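Local coordinates for Alpha/beta hydrolase family protein (Bacillus anthracis, PDB 3OOS), which probably acts as a hydrolase of the alpha/beta hydrolase fold, its substrate not being established, at residues Asp80-Ala83 with Ile84-Ala87. Sequence-based numbering, arbitrary orientation.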
ATOM      1  N   ASP A  80      -2.313   4.126 -15.585  1.00  9.12           N
ATOM      2  CA  ASP A  80      -3.736   3.940 -15.264  1.00  8.90           C
ATOM      3  C   ASP A  80      -4.221   4.986 -14.260  1.00  8.58           C
ATOM      4  O   ASP A  80      -5.270   5.604 -14.458  1.00  8.45           O
ATOM      5  CB  ASP A  80      -3.999   2.533 -14.713  1.00  9.05           C
ATOM      6  CG  ASP A  80      -3.951   1.455 -15.787  1.00  9.97           C
ATOM      7  OD1 ASP A  80      -3.837   1.782 -16.987  1.00 11.08           O
ATOM      8  OD2 ASP A  80      -4.038   0.264 -15.416  1.00 11.23           O
ATOM      9  N   LEU A  81      -3.452   5.189 -13.191  1.00  8.27           N
ATOM     10  CA  LEU A  81      -3.803   6.190 -12.181  1.00  7.90           C
ATOM     11  C   LEU A  81      -3.816   7.603 -12.765  1.00  7.90           C
ATOM     12  O   LEU A  81      -4.668   8.422 -12.414  1.00  7.70           O
ATOM     13  CB  LEU A  81      -2.867   6.109 -10.968  1.00  7.87           C
ATOM     14  CG  LEU A  81      -2.986   4.829 -10.128  1.00  8.07           C
ATOM     15  CD1 LEU A  81      -1.905   4.786  -9.056  1.00  8.43           C
ATOM     16  CD2 LEU A  81      -4.381   4.679  -9.509  1.00  8.84           C
ATOM     17  N   GLU A  82      -2.871   7.875 -13.659  1.00  7.95           N
ATOM     18  CA  GLU A  82      -2.814   9.163 -14.342  1.00  8.12           C
ATOM     19  C   GLU A  82      -4.037   9.387 -15.234  1.00  8.21           C
ATOM     20  O   GLU A  82      -4.575  10.497 -15.295  1.00  8.32           O
ATOM     21  CB  GLU A  82      -1.510   9.284 -15.133  1.00  8.20           C
ATOM     22  CG  GLU A  82      -0.315   9.623 -14.255  1.00  9.06           C
ATOM     23  CD  GLU A  82      -0.351  11.058 -13.763  1.00  9.74           C
ATOM     24  OE1 GLU A  82       0.130  11.947 -14.499  1.00 10.73           O
ATOM     25  OE2 GLU A  82      -0.866  11.296 -12.646  1.00 10.18           O
ATOM     26  N   ALA A  83      -4.489   8.324 -15.900  1.00  8.34           N
ATOM     27  CA  ALA A  83      -5.690   8.389 -16.730  1.00  8.34           C
ATOM     28  C   ALA A  83      -6.936   8.657 -15.884  1.00  8.22           C
ATOM     29  O   ALA A  83      -7.822   9.402 -16.303  1.00  8.85           O
ATOM     30  CB  ALA A  83      -5.852   7.107 -17.554  1.00  8.53           C
ATOM     31  N   ILE A  84      -6.994   8.056 -14.696  1.00  7.93           N
ATOM     32  CA  ILE A  84      -8.100   8.302 -13.764  1.00  7.70           C
ATOM     33  C   ILE A  84      -8.071   9.760 -13.311  1.00  7.76           C
ATOM     34  O   ILE A  84      -9.095  10.449 -13.349  1.00  7.89           O
ATOM     35  CB  ILE A  84      -8.057   7.337 -12.554  1.00  7.53           C
ATOM     36  CG1 ILE A  84      -8.315   5.902 -13.032  1.00  7.57           C
ATOM     37  CG2 ILE A  84      -9.070   7.756 -11.473  1.00  7.79           C
ATOM     38  CD1 ILE A  84      -8.027   4.829 -11.996  1.00  8.21           C
ATOM     39  N   ARG A  85      -6.893  10.227 -12.902  1.00  7.68           N
ATOM     40  CA  ARG A  85      -6.712  11.628 -12.512  1.00  7.93           C
ATOM     41  C   ARG A  85      -7.203  12.596 -13.600  1.00  8.21           C
ATOM     42  O   ARG A  85      -7.957  13.533 -13.310  1.00  7.94           O
ATOM     43  CB  ARG A  85      -5.247  11.911 -12.149  1.00  7.92           C
ATOM     44  CG  ARG A  85      -5.021  13.330 -11.616  1.00  8.13           C
ATOM     45  CD  ARG A  85      -3.536  13.724 -11.552  1.00  8.40           C
ATOM     46  NE  ARG A  85      -2.787  13.437 -12.783  1.00  8.50           N
ATOM     47  CZ  ARG A  85      -2.935  14.080 -13.942  1.00  9.36           C
ATOM     48  NH1 ARG A  85      -3.825  15.061 -14.074  1.00 10.20           N
ATOM     49  NH2 ARG A  85      -2.191  13.733 -14.985  1.00 10.15           N
ATOM     50  N   GLU A  86      -6.783  12.350 -14.840  0.50  8.33           N
ATOM     51  CA  GLU A  86      -7.178  13.173 -15.987  0.50  8.76           C
ATOM     52  C   GLU A  86      -8.682  13.120 -16.262  0.50  8.79           C
ATOM     53  O   GLU A  86      -9.292  14.138 -16.593  0.50  8.88           O
ATOM     54  CB  GLU A  86      -6.400  12.753 -17.237  0.50  9.04           C
ATOM     55  CG  GLU A  86      -4.915  13.089 -17.186  0.50 10.39           C
ATOM     56  CD  GLU A  86      -4.632  14.544 -17.501  0.50 11.90           C
ATOM     57  OE1 GLU A  86      -5.443  15.171 -18.217  0.50 12.97           O
ATOM     58  OE2 GLU A  86      -3.594  15.059 -17.041  0.50 13.69           O
ATOM     59  N   ALA A  87      -9.270  11.933 -16.116  1.00  8.75           N
ATOM     60  CA  ALA A  87     -10.706  11.727 -16.336  1.00  8.79           C
ATOM     61  C   ALA A  87     -11.549  12.394 -15.245  1.00  8.91           C
ATOM     62  O   ALA A  87     -12.721  12.712 -15.461  1.00  9.26           O
ATOM     63  CB  ALA A  87     -11.025  10.238 -16.432  1.00  8.67           C
TER
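R85 starts out with CG opposite the backbone N (chi1 -175°) and then bends at chi3 (48°), while E82 folds at chi2, so that the two side chains run next to each other and meet side-on. NE of R85 donates an almost straight bond to OE2 of E82 (2.9 Å), and NH2 of R85 reaches OE1 of E82 at 3.0 Å. Both oxygens lie near the guanidinium plane, yet each is approached from above the carboxylate plane, because the two flat groups are turned 49° apart. In one of the two modelled conformers of E86, the far end of the same guanidinium holds its carboxylate: NH1 and NH2 converge on OE2, with NH2 of R85 2.8 Å from OE2 of E86 on the anti lone pair. In that conformer R85 bridges two acids of like charge in a salt-bridge network on helix 74-87, which packs against the central, mostly parallel sheet of the alpha/beta hydrolase fold. Y108 and S115 also bind the E82 carboxylate, and NH1 of R85 reaches the carbonyl of I90, which probably fixes the rotation of both groups. Beneath the network the backbone is regular alpha-helix, N of R85 bonding to O of L81 at 2.9 Å. On the sheet-facing side, L81 packs on F95 and I84 on F15 and W93, the methyls of L81 and I84 themselves only loosely apposed (L81 CD2 to I84 CD1, 4.4 Å), while the carboxylate of D80 pairs with R12.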